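Local coordinates for protein proline dehydrogenase (Bradyrhizobium japonicum USDA 110, PDB 3HAZ) that probably oxidizes proline to glutamate in two steps, pairing an FAD-dependent proline dehydrogenase with an NAD-dependent aldehyde dehydrogenase in one chain, at residues T723-V731 and I743-D751. Sequence-based numbering, arbitrary orientation.
Sequences TAHPDIAGV and INRALAAKD. With NAD (nicotinamide-adenine-dinucleotide), chain D.
K750 reaches from the end of helix 737-749 to the backbone carbonyls at the C-terminal end of helix 716-724 and just after it. The K750 chain is extended beyond CG (chi3 162°, chi4 -176°), and this carries K750 NZ to 2.8 Å from T723 O. K750 NZ also lies 2.8 Å from H725 O. NZ is tilted 34° from the T723 carbonyl plane and sits above that of H725. A water accepts a third bond from NZ. The I728 side chain crosses K750 at about a right angle, with CG1 3.5 Å from NZ. H725 ND1 accepts a bond from D727 N in its ring plane, consistent with bracing the type I H725-I728 turn.

L747 CD2 meets I728 CD1 at 4.1 Å, and CD1 meets V731 CG2. One turn earlier, I743 CG2 faces V731 CG1. I743 CG1 lies 4.0 Å from T723 CG2 and 3.6 Å from C2A of the NAD adenine.

The contact packs helix 737-749 against strand 730-734 of the same beta-alpha-beta unit, and against the end of helix 716-724 and the loop after it. The lysine charge probably offsets the carbonyl dipoles at the C-terminal end of helix 716-724, while the apolar row continues to the adenine.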
loop_
_atom_site.group_PDB
_atom_site.type_symbol
_atom_site.label_atom_id
_atom_site.label_comp_id
_atom_site.label_asym_id
_atom_site.label_seq_id
_atom_site.Cartn_x
_atom_site.Cartn_y
_atom_site.Cartn_z
ATOM N N THR A 723 14.275 30.073 -43.425
ATOM C CA THR A 723 13.134 29.178 -43.617
ATOM C C THR A 723 13.141 28.499 -44.985
ATOM O O THR A 723 12.533 27.447 -45.167
ATOM C CB THR A 723 11.780 29.901 -43.413
ATOM O OG1 THR A 723 11.643 30.963 -44.365
ATOM C CG2 THR A 723 11.686 30.472 -42.003
ATOM N N ALA A 724 13.828 29.101 -45.948
ATOM C CA ALA A 724 13.864 28.551 -47.294
ATOM C C ALA A 724 14.973 27.513 -47.457
ATOM O O ALA A 724 14.959 26.729 -48.403
ATOM C CB ALA A 724 14.002 29.668 -48.327
ATOM N N HIS A 725 15.926 27.501 -46.531
ATOM C CA HIS A 725 17.047 26.566 -46.599
ATOM C C HIS A 725 16.581 25.110 -46.647
ATOM O O HIS A 725 15.802 24.676 -45.801
ATOM C CB HIS A 725 17.994 26.771 -45.417
ATOM C CG HIS A 725 19.359 26.196 -45.634
ATOM N ND1 HIS A 725 19.601 24.839 -45.658
ATOM C CD2 HIS A 725 20.556 26.795 -45.840
ATOM C CE1 HIS A 725 20.888 24.626 -45.868
ATOM N NE2 HIS A 725 21.490 25.797 -45.982
ATOM N N PRO A 726 17.067 24.349 -47.640
ATOM C CA PRO A 726 16.646 22.959 -47.873
ATOM C C PRO A 726 16.984 21.979 -46.745
ATOM O O PRO A 726 16.353 20.921 -46.659
ATOM C CB PRO A 726 17.426 22.574 -49.144
ATOM C CG PRO A 726 18.580 23.539 -49.180
ATOM C CD PRO A 726 17.954 24.819 -48.718
ATOM N N ASP A 727 17.957 22.312 -45.903
ATOM C CA ASP A 727 18.433 21.372 -44.889
ATOM C C ASP A 727 17.788 21.500 -43.507
ATOM O O ASP A 727 18.150 20.771 -42.584
ATOM C CB ASP A 727 19.950 21.481 -44.725
ATOM C CG ASP A 727 20.703 21.011 -45.949
ATOM O OD1 ASP A 727 20.101 20.303 -46.790
ATOM O OD2 ASP A 727 21.900 21.356 -46.059
ATOM N N ILE A 728 16.843 22.411 -43.345
ATOM C CA ILE A 728 16.246 22.588 -42.021
ATOM C C ILE A 728 15.145 21.560 -41.749
ATOM O O ILE A 728 14.475 21.103 -42.676
ATOM C CB ILE A 728 15.737 24.014 -41.814
ATOM C CG1 ILE A 728 14.635 24.336 -42.825
ATOM C CG2 ILE A 728 16.900 25.004 -41.928
ATOM C CD1 ILE A 728 13.592 25.294 -42.304
ATOM N N ALA A 729 14.965 21.204 -40.477
ATOM C CA ALA A 729 14.059 20.128 -40.086
ATOM C C ALA A 729 12.733 20.633 -39.509
ATOM O O ALA A 729 11.847 19.846 -39.169
ATOM C CB ALA A 729 14.741 19.212 -39.083
ATOM N N GLY A 730 12.598 21.943 -39.386
ATOM C CA GLY A 730 11.379 22.503 -38.840
ATOM C C GLY A 730 11.535 23.955 -38.460
ATOM O O GLY A 730 12.656 24.477 -38.372
ATOM N N VAL A 731 10.396 24.606 -38.237
ATOM C CA VAL A 731 10.356 26.022 -37.921
ATOM C C VAL A 731 9.400 26.298 -36.754
ATOM O O VAL A 731 8.241 25.876 -36.762
ATOM C CB VAL A 731 9.932 26.852 -39.147
ATOM C CG1 VAL A 731 9.714 28.314 -38.768
ATOM C CG2 VAL A 731 10.976 26.725 -40.264
ATOM N N ILE A 743 5.846 31.982 -44.512
ATOM C CA ILE A 743 6.771 30.922 -44.120
ATOM C C ILE A 743 6.222 29.560 -44.523
ATOM O O ILE A 743 6.933 28.740 -45.102
ATOM C CB ILE A 743 7.037 30.931 -42.602
ATOM C CG1 ILE A 743 8.014 32.053 -42.243
ATOM C CG2 ILE A 743 7.581 29.580 -42.151
ATOM C CD1 ILE A 743 8.018 32.412 -40.766
ATOM N N ASN A 744 4.948 29.331 -44.224
ATOM C CA ASN A 744 4.303 28.071 -44.559
ATOM C C ASN A 744 4.380 27.779 -46.057
ATOM O O ASN A 744 4.643 26.647 -46.461
ATOM C CB ASN A 744 2.847 28.072 -44.084
ATOM C CG ASN A 744 2.254 26.679 -44.032
ATOM O OD1 ASN A 744 2.961 25.702 -43.787
ATOM N ND2 ASN A 744 0.949 26.580 -44.264
ATOM N N ARG A 745 4.160 28.805 -46.876
ATOM C CA ARG A 745 4.239 28.646 -48.323
ATOM C C ARG A 745 5.655 28.313 -48.777
ATOM O O ARG A 745 5.842 27.438 -49.614
ATOM C CB ARG A 745 3.716 29.888 -49.046
ATOM C CG ARG A 745 2.193 29.940 -49.116
ATOM C CD ARG A 745 1.655 31.357 -49.243
ATOM N NE ARG A 745 0.242 31.404 -48.867
ATOM C CZ ARG A 745 -0.456 32.520 -48.690
ATOM N NH1 ARG A 745 -1.739 32.456 -48.343
ATOM N NH2 ARG A 745 0.127 33.701 -48.856
ATOM N N ALA A 746 6.646 29.005 -48.220
ATOM C CA ALA A 746 8.038 28.724 -48.553
ATOM C C ALA A 746 8.410 27.284 -48.189
ATOM O O ALA A 746 9.123 26.615 -48.932
ATOM C CB ALA A 746 8.972 29.718 -47.871
ATOM N N LEU A 747 7.916 26.799 -47.052
ATOM C CA LEU A 747 8.164 25.414 -46.666
ATOM C C LEU A 747 7.489 24.443 -47.638
ATOM O O LEU A 747 8.112 23.505 -48.128
ATOM C CB LEU A 747 7.695 25.151 -45.229
ATOM C CG LEU A 747 8.509 25.820 -44.118
ATOM C CD1 LEU A 747 7.857 25.617 -42.755
ATOM C CD2 LEU A 747 9.929 25.287 -44.116
ATOM N N ALA A 748 6.213 24.676 -47.922
ATOM C CA ALA A 748 5.453 23.771 -48.777
ATOM C C ALA A 748 6.004 23.723 -50.201
ATOM O O ALA A 748 5.815 22.738 -50.910
ATOM C CB ALA A 748 3.985 24.161 -48.793
ATOM N N ALA A 749 6.673 24.797 -50.614
ATOM C CA ALA A 749 7.243 24.880 -51.953
ATOM C C ALA A 749 8.373 23.873 -52.171
ATOM O O ALA A 749 8.539 23.347 -53.269
ATOM C CB ALA A 749 7.738 26.306 -52.231
ATOM N N LYS A 750 9.146 23.602 -51.125
ATOM C CA LYS A 750 10.309 22.728 -51.251
ATOM C C LYS A 750 9.915 21.333 -51.723
ATOM O O LYS A 750 8.784 20.894 -51.506
ATOM C CB LYS A 750 11.044 22.632 -49.915
ATOM C CG LYS A 750 11.320 23.977 -49.263
ATOM C CD LYS A 750 11.774 23.798 -47.828
ATOM C CE LYS A 750 12.472 25.043 -47.303
ATOM N NZ LYS A 750 12.999 24.828 -45.921
ATOM N N ASP A 751 10.858 20.638 -52.358
ATOM C CA ASP A 751 10.640 19.263 -52.794
ATOM C C ASP A 751 11.035 18.264 -51.716
ATOM O O ASP A 751 10.759 17.072 -51.837
ATOM C CB ASP A 751 11.426 18.971 -54.075
ATOM C CG ASP A 751 10.796 19.598 -55.296
ATOM O OD1 ASP A 751 9.575 19.874 -55.261
ATOM O OD2 ASP A 751 11.521 19.812 -56.292
HETATM P PA NAD D . 6.098 39.848 -37.391
HETATM O O1A NAD D . 5.195 38.862 -38.342
HETATM O O2A NAD D . 6.052 41.223 -37.916
HETATM O O5B NAD D . 7.665 39.273 -37.422
HETATM C C5B NAD D . 8.151 38.539 -36.307
HETATM C C4B NAD D . 9.424 37.755 -36.663
HETATM O O4B NAD D . 9.410 37.103 -37.990
HETATM C C3B NAD D . 10.750 38.618 -36.737
HETATM O O3B NAD D . 11.895 38.196 -36.062
HETATM C C2B NAD D . 10.804 38.954 -38.225
HETATM O O2B NAD D . 11.901 39.672 -38.745
HETATM C C1B NAD D . 10.451 37.649 -38.794
HETATM N N9A NAD D . 10.000 37.773 -40.188
HETATM C C8A NAD D . 9.428 38.853 -40.780
HETATM N N7A NAD D . 9.150 38.513 -42.136
HETATM C C5A NAD D . 9.575 37.181 -42.348
HETATM C C6A NAD D . 9.544 36.360 -43.470
HETATM N N6A NAD D . 8.989 36.863 -44.716
HETATM N N1A NAD D . 10.027 35.093 -43.400
HETATM C C2A NAD D . 10.553 34.618 -42.211
HETATM N N3A NAD D . 10.585 35.425 -41.106
HETATM C C4A NAD D . 10.094 36.711 -41.176
HETATM O O3 NAD D . 5.568 39.785 -35.800
HETATM P PN NAD D . 6.044 40.972 -34.723
HETATM O O1N NAD D . 5.742 42.467 -35.392
HETATM O O2N NAD D . 7.470 40.828 -34.422
HETATM O O5D NAD D . 5.176 40.830 -33.305
HETATM C C5D NAD D . 3.795 41.161 -33.288
HETATM C C4D NAD D . 2.890 39.964 -33.653
HETATM O O4D NAD D . 3.288 38.635 -33.100
HETATM C C3D NAD D . 1.322 40.033 -33.402
HETATM O O3D NAD D . 0.442 39.869 -34.488
HETATM C C2D NAD D . 1.202 39.082 -32.191
HETATM O O2D NAD D . -0.055 38.777 -31.618
HETATM C C1D NAD D . 2.137 38.008 -32.573
HETATM N N1N NAD D . 2.509 37.269 -31.359
HETATM C C2N NAD D . 1.782 36.117 -31.006
HETATM C C3N NAD D . 2.134 35.388 -29.791
HETATM C C7N NAD D . 1.346 34.122 -29.411
HETATM O O7N NAD D . 1.757 33.420 -28.558
HETATM N N7N NAD D . 0.190 33.724 -30.188
HETATM C C4N NAD D . 3.248 35.866 -28.935
HETATM C C5N NAD D . 3.970 37.008 -29.289
HETATM C C6N NAD D . 3.618 37.749 -30.521
HETATM O O HOH W 1 12.131 22.468 -44.727
#